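Local structure of nucleoporin NUP82 (Chaetomium thermophilum, 5CWW) at residues V113-D127 / V131-P143. The protein is a structural component of the nuclear pore complex that probably also serves as a docking partner for transiently associated nuclear transport factors. Numbering follows the deposited sequence.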
loop_
_atom_site.group_PDB
_atom_site.type_symbol
_atom_site.label_atom_id
_atom_site.label_comp_id
_atom_site.label_asym_id
_atom_site.label_seq_id
_atom_site.Cartn_x
_atom_site.Cartn_y
_atom_site.Cartn_z
ATOM N N VAL B 113 23.128 6.094 -3.155
ATOM C CA VAL B 113 22.018 6.935 -2.714
ATOM C C VAL B 113 22.511 8.334 -2.341
ATOM O O VAL B 113 23.677 8.516 -1.994
ATOM C CB VAL B 113 21.271 6.318 -1.508
ATOM C CG1 VAL B 113 20.670 4.966 -1.896
ATOM C CG2 VAL B 113 22.189 6.207 -0.286
ATOM N N ALA B 114 21.613 9.312 -2.418
ATOM C CA ALA B 114 21.945 10.701 -2.118
ATOM C C ALA B 114 21.317 11.159 -0.804
ATOM O O ALA B 114 21.474 12.312 -0.404
ATOM C CB ALA B 114 21.496 11.604 -3.256
ATOM N N ASP B 115 20.613 10.252 -0.135
ATOM C CA ASP B 115 19.994 10.558 1.150
ATOM C C ASP B 115 19.928 9.299 2.007
ATOM O O ASP B 115 20.115 8.193 1.505
ATOM C CB ASP B 115 18.592 11.140 0.944
ATOM C CG ASP B 115 18.141 12.011 2.104
ATOM O OD1 ASP B 115 18.690 11.866 3.217
ATOM O OD2 ASP B 115 17.232 12.843 1.901
ATOM N N ASP B 116 19.663 9.476 3.299
ATOM C CA ASP B 116 19.610 8.359 4.237
ATOM C C ASP B 116 18.621 7.293 3.784
ATOM O O ASP B 116 17.493 7.603 3.396
ATOM C CB ASP B 116 19.232 8.853 5.635
ATOM C CG ASP B 116 20.287 9.753 6.244
ATOM O OD1 ASP B 116 21.490 9.512 6.005
ATOM O OD2 ASP B 116 19.913 10.702 6.963
ATOM N N ILE B 117 19.053 6.038 3.829
ATOM C CA ILE B 117 18.184 4.923 3.479
ATOM C C ILE B 117 17.040 4.817 4.483
ATOM O O ILE B 117 17.244 4.955 5.689
ATOM C CB ILE B 117 18.967 3.598 3.431
ATOM C CG1 ILE B 117 20.049 3.670 2.349
ATOM C CG2 ILE B 117 18.030 2.421 3.163
ATOM C CD1 ILE B 117 21.023 2.512 2.364
ATOM N N ARG B 118 15.841 4.558 3.972
ATOM C CA ARG B 118 14.644 4.471 4.801
ATOM C C ARG B 118 14.136 3.040 4.893
ATOM O O ARG B 118 13.665 2.609 5.946
ATOM C CB ARG B 118 13.545 5.379 4.246
ATOM C CG ARG B 118 13.858 6.864 4.332
ATOM C CD ARG B 118 13.716 7.382 5.752
ATOM N NE ARG B 118 14.017 8.808 5.846
ATOM C CZ ARG B 118 13.155 9.779 5.556
ATOM N NH1 ARG B 118 11.928 9.488 5.146
ATOM N NH2 ARG B 118 13.523 11.046 5.676
ATOM N N GLN B 119 14.230 2.308 3.785
ATOM C CA GLN B 119 13.693 0.953 3.723
ATOM C C GLN B 119 14.576 0.005 2.918
ATOM O O GLN B 119 15.131 0.380 1.881
ATOM C CB GLN B 119 12.291 0.960 3.106
ATOM C CG GLN B 119 11.313 1.933 3.741
ATOM C CD GLN B 119 9.883 1.681 3.297
ATOM O OE1 GLN B 119 9.395 0.551 3.350
ATOM N NE2 GLN B 119 9.209 2.733 2.844
ATOM N N LEU B 120 14.693 -1.222 3.418
ATOM C CA LEU B 120 15.300 -2.328 2.685
ATOM C C LEU B 120 14.261 -3.431 2.535
ATOM O O LEU B 120 13.692 -3.880 3.531
ATOM C CB LEU B 120 16.535 -2.863 3.410
ATOM C CG LEU B 120 17.646 -1.861 3.720
ATOM C CD1 LEU B 120 18.736 -2.531 4.549
ATOM C CD2 LEU B 120 18.222 -1.283 2.440
ATOM N N VAL B 121 14.015 -3.870 1.304
ATOM C CA VAL B 121 13.032 -4.922 1.061
ATOM C C VAL B 121 13.645 -6.070 0.269
ATOM O O VAL B 121 13.948 -5.934 -0.917
ATOM C CB VAL B 121 11.801 -4.392 0.300
ATOM C CG1 VAL B 121 10.702 -5.447 0.284
ATOM C CG2 VAL B 121 11.288 -3.108 0.939
ATOM N N MET B 122 13.812 -7.204 0.943
ATOM C CA MET B 122 14.364 -8.404 0.332
ATOM C C MET B 122 13.377 -8.994 -0.665
ATOM O O MET B 122 12.174 -9.012 -0.414
ATOM C CB MET B 122 14.700 -9.438 1.412
ATOM C CG MET B 122 15.486 -10.642 0.913
ATOM S SD MET B 122 17.132 -10.229 0.300
ATOM C CE MET B 122 17.913 -9.601 1.786
ATOM N N SER B 123 13.890 -9.494 -1.784
ATOM C CA SER B 123 13.045 -10.124 -2.792
ATOM C C SER B 123 12.739 -11.559 -2.366
ATOM O O SER B 123 13.404 -12.090 -1.480
ATOM C CB SER B 123 13.724 -10.088 -4.162
ATOM O OG SER B 123 14.846 -10.948 -4.202
ATOM N N PRO B 124 11.732 -12.191 -2.993
ATOM C CA PRO B 124 11.303 -13.541 -2.600
ATOM C C PRO B 124 12.422 -14.582 -2.620
ATOM O O PRO B 124 12.567 -15.334 -1.657
ATOM C CB PRO B 124 10.231 -13.883 -3.641
ATOM C CG PRO B 124 9.698 -12.566 -4.071
ATOM C CD PRO B 124 10.872 -11.633 -4.051
ATOM N N ASN B 125 13.198 -14.622 -3.698
ATOM C CA ASN B 125 14.291 -15.581 -3.816
ATOM C C ASN B 125 15.597 -15.037 -3.238
ATOM O O ASN B 125 16.643 -15.679 -3.335
ATOM C CB ASN B 125 14.481 -15.976 -5.280
ATOM C CG ASN B 125 13.268 -16.685 -5.848
ATOM O OD1 ASN B 125 12.581 -17.424 -5.142
ATOM N ND2 ASN B 125 12.990 -16.456 -7.126
ATOM N N GLN B 126 15.522 -13.848 -2.646
ATOM C CA GLN B 126 16.616 -13.291 -1.855
ATOM C C GLN B 126 17.882 -13.049 -2.676
ATOM O O GLN B 126 18.994 -13.182 -2.166
ATOM C CB GLN B 126 16.930 -14.221 -0.676
ATOM C CG GLN B 126 15.724 -14.512 0.207
ATOM C CD GLN B 126 16.041 -15.455 1.350
ATOM O OE1 GLN B 126 16.867 -16.360 1.218
ATOM N NE2 GLN B 126 15.381 -15.250 2.484
ATOM N N ASP B 127 17.703 -12.685 -3.943
ATOM C CA ASP B 127 18.824 -12.338 -4.813
ATOM C C ASP B 127 18.850 -10.837 -5.111
ATOM O O ASP B 127 19.911 -10.278 -5.390
ATOM C CB ASP B 127 18.758 -13.138 -6.118
ATOM C CG ASP B 127 17.382 -13.111 -6.756
ATOM O OD1 ASP B 127 16.419 -12.662 -6.095
ATOM O OD2 ASP B 127 17.261 -13.547 -7.918
ATOM N N VAL B 131 16.225 -0.845 -2.299
ATOM C CA VAL B 131 16.812 0.139 -1.394
ATOM C C VAL B 131 16.142 1.497 -1.574
ATOM O O VAL B 131 16.300 2.143 -2.612
ATOM C CB VAL B 131 18.329 0.289 -1.627
ATOM C CG1 VAL B 131 18.936 1.269 -0.628
ATOM C CG2 VAL B 131 19.016 -1.064 -1.526
ATOM N N LEU B 132 15.399 1.921 -0.558
ATOM C CA LEU B 132 14.581 3.126 -0.640
ATOM C C LEU B 132 15.091 4.262 0.233
ATOM O O LEU B 132 15.408 4.072 1.408
ATOM C CB LEU B 132 13.138 2.818 -0.242
ATOM C CG LEU B 132 12.234 2.145 -1.272
ATOM C CD1 LEU B 132 12.701 0.734 -1.591
ATOM C CD2 LEU B 132 10.797 2.137 -0.765
ATOM N N THR B 133 15.179 5.443 -0.367
ATOM C CA THR B 133 15.275 6.686 0.379
ATOM C C THR B 133 13.846 7.202 0.499
ATOM O O THR B 133 12.898 6.446 0.291
ATOM C CB THR B 133 16.179 7.721 -0.313
ATOM O OG1 THR B 133 15.635 8.055 -1.595
ATOM C CG2 THR B 133 17.584 7.167 -0.490
ATOM N N SER B 134 13.682 8.478 0.819
ATOM C CA SER B 134 12.347 9.058 0.878
ATOM C C SER B 134 11.690 9.086 -0.504
ATOM O O SER B 134 10.476 8.910 -0.620
ATOM C CB SER B 134 12.404 10.469 1.466
ATOM O OG SER B 134 13.318 11.283 0.754
ATOM N N HIS B 135 12.498 9.290 -1.544
ATOM C CA HIS B 135 11.980 9.475 -2.901
ATOM C C HIS B 135 12.576 8.523 -3.941
ATOM O O HIS B 135 11.950 8.264 -4.969
ATOM C CB HIS B 135 12.221 10.914 -3.360
ATOM C CG HIS B 135 11.336 11.919 -2.691
ATOM N ND1 HIS B 135 11.491 12.290 -1.372
ATOM C CD2 HIS B 135 10.283 12.628 -3.160
ATOM C CE1 HIS B 135 10.573 13.186 -1.059
ATOM N NE2 HIS B 135 9.827 13.409 -2.126
ATOM N N THR B 136 13.777 8.012 -3.682
ATOM C CA THR B 136 14.499 7.222 -4.679
ATOM C C THR B 136 14.450 5.728 -4.389
ATOM O O THR B 136 14.222 5.310 -3.251
ATOM C CB THR B 136 15.979 7.656 -4.774
ATOM O OG1 THR B 136 16.659 7.339 -3.551
ATOM C CG2 THR B 136 16.085 9.152 -5.043
ATOM N N VAL B 137 14.658 4.931 -5.434
ATOM C CA VAL B 137 14.660 3.478 -5.319
ATOM C C VAL B 137 15.825 2.888 -6.109
ATOM O O VAL B 137 15.945 3.114 -7.315
ATOM C CB VAL B 137 13.342 2.860 -5.830
ATOM C CG1 VAL B 137 13.341 1.347 -5.632
ATOM C CG2 VAL B 137 12.146 3.482 -5.125
ATOM N N HIS B 138 16.682 2.141 -5.417
ATOM C CA HIS B 138 17.756 1.397 -6.064
ATOM C C HIS B 138 17.563 -0.100 -5.848
ATOM O O HIS B 138 17.077 -0.523 -4.801
ATOM C CB HIS B 138 19.121 1.824 -5.526
ATOM C CG HIS B 138 19.529 3.204 -5.934
ATOM N ND1 HIS B 138 19.040 4.338 -5.321
ATOM C CD2 HIS B 138 20.382 3.633 -6.895
ATOM C CE1 HIS B 138 19.575 5.405 -5.885
ATOM N NE2 HIS B 138 20.392 5.005 -6.843
ATOM N N ILE B 139 17.948 -0.889 -6.846
ATOM C CA ILE B 139 17.919 -2.342 -6.741
ATOM C C ILE B 139 19.342 -2.865 -6.651
ATOM O O ILE B 139 20.135 -2.696 -7.579
ATOM C CB ILE B 139 17.211 -2.995 -7.942
ATOM C CG1 ILE B 139 15.819 -2.390 -8.144
ATOM C CG2 ILE B 139 17.130 -4.511 -7.757
ATOM C CD1 ILE B 139 14.898 -2.528 -6.954
ATOM N N CYS B 140 19.662 -3.499 -5.528
ATOM C CA CYS B 140 20.982 -4.073 -5.326
ATOM C C CYS B 140 20.992 -5.543 -5.710
ATOM O O CYS B 140 20.225 -6.342 -5.171
ATOM C CB CYS B 140 21.427 -3.914 -3.872
ATOM S SG CYS B 140 23.080 -4.586 -3.538
ATOM N N ILE B 141 21.856 -5.890 -6.656
ATOM C CA ILE B 141 22.103 -7.281 -6.995
ATOM C C ILE B 141 22.991 -7.859 -5.906
ATOM O O ILE B 141 24.194 -7.604 -5.876
ATOM C CB ILE B 141 22.775 -7.434 -8.373
ATOM C CG1 ILE B 141 22.030 -6.608 -9.428
ATOM C CG2 ILE B 141 22.836 -8.900 -8.780
ATOM C CD1 ILE B 141 20.545 -6.895 -9.514
ATOM N N LEU B 142 22.390 -8.625 -5.004
ATOM C CA LEU B 142 23.102 -9.115 -3.830
ATOM C C LEU B 142 24.274 -10.006 -4.233
ATOM O O LEU B 142 24.139 -10.853 -5.114
ATOM C CB LEU B 142 22.143 -9.865 -2.905
ATOM C CG LEU B 142 21.025 -9.000 -2.317
ATOM C CD1 LEU B 142 20.070 -9.840 -1.480
ATOM C CD2 LEU B 142 21.599 -7.861 -1.477
ATOM N N PRO B 143 25.435 -9.816 -3.584
ATOM C CA PRO B 143 26.634 -10.550 -3.993
ATOM C C PRO B 143 26.693 -11.964 -3.433
ATOM O O PRO B 143 25.901 -12.322 -2.561
ATOM C CB PRO B 143 27.763 -9.701 -3.414
ATOM C CG PRO B 143 27.176 -9.150 -2.160
ATOM C CD PRO B 143 25.711 -8.917 -2.448
HETATM O O HOH W 1 15.782 9.980 2.748
HETATM O O HOH W 2 22.081 -11.668 -6.289
#
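Val-131 packs both methyls on the first segment: CG1 lies 3.9 Å from Ile-117 CD1 and also meets Leu-120 CD2, which CG2 touches too, the Leu-120 and Val-131 side chains lying side by side and pointing the same way. Ile-64 of strand 63-68 packs against all three. Leu-132 forms the antiparallel hydrogen-bonded pair with Gln-119, its N reaching Gln-119 O at 2.9 Å. Leu-132 O accepts twice, from Arg-118 N at 2.6 Å, in the carbonyl plane, and from Gln-119 N at 3.2 Å, tilted from that plane: a classic beta bulge at the start of strand 119-122. Leu-132 CD2 rests near Gln-119 NE2, which is itself bonded to Val-176 O of the next sheet. Thr-133 turns CG2 onto Asp-115 O and Val-113 CB, while OG1 (chi1 62°) accepts from Thr-136 N in an ST motif. Ser-134 places CB 3.8 Å from Arg-118 NH1, over a guanidinium face, and water 1 links its N to Asp-116 O. His-138 ND1 meets Val-113 CG1 obliquely. At the far end, Met-122, bent at chi2 (64°) and chi3 (63°), sets SD 3.5 Å from Leu-142 CD1, and Leu-142 N donates to Asp-127 O at 3.0 Å. Water 2 bridges that same oxygen to Leu-142 O. The contact thus joins hairpin 119-122/128-132 and adjoining strand 137-141 within a four-stranded blade of the N-terminal beta-propeller of this longer, coiled-coil-containing protein; backbone bonds and waters link the chains, while aliphatic packing and hydrogen bonds from Gln-119 and Asp-127 (to His-188) tie the blade to its neighbours.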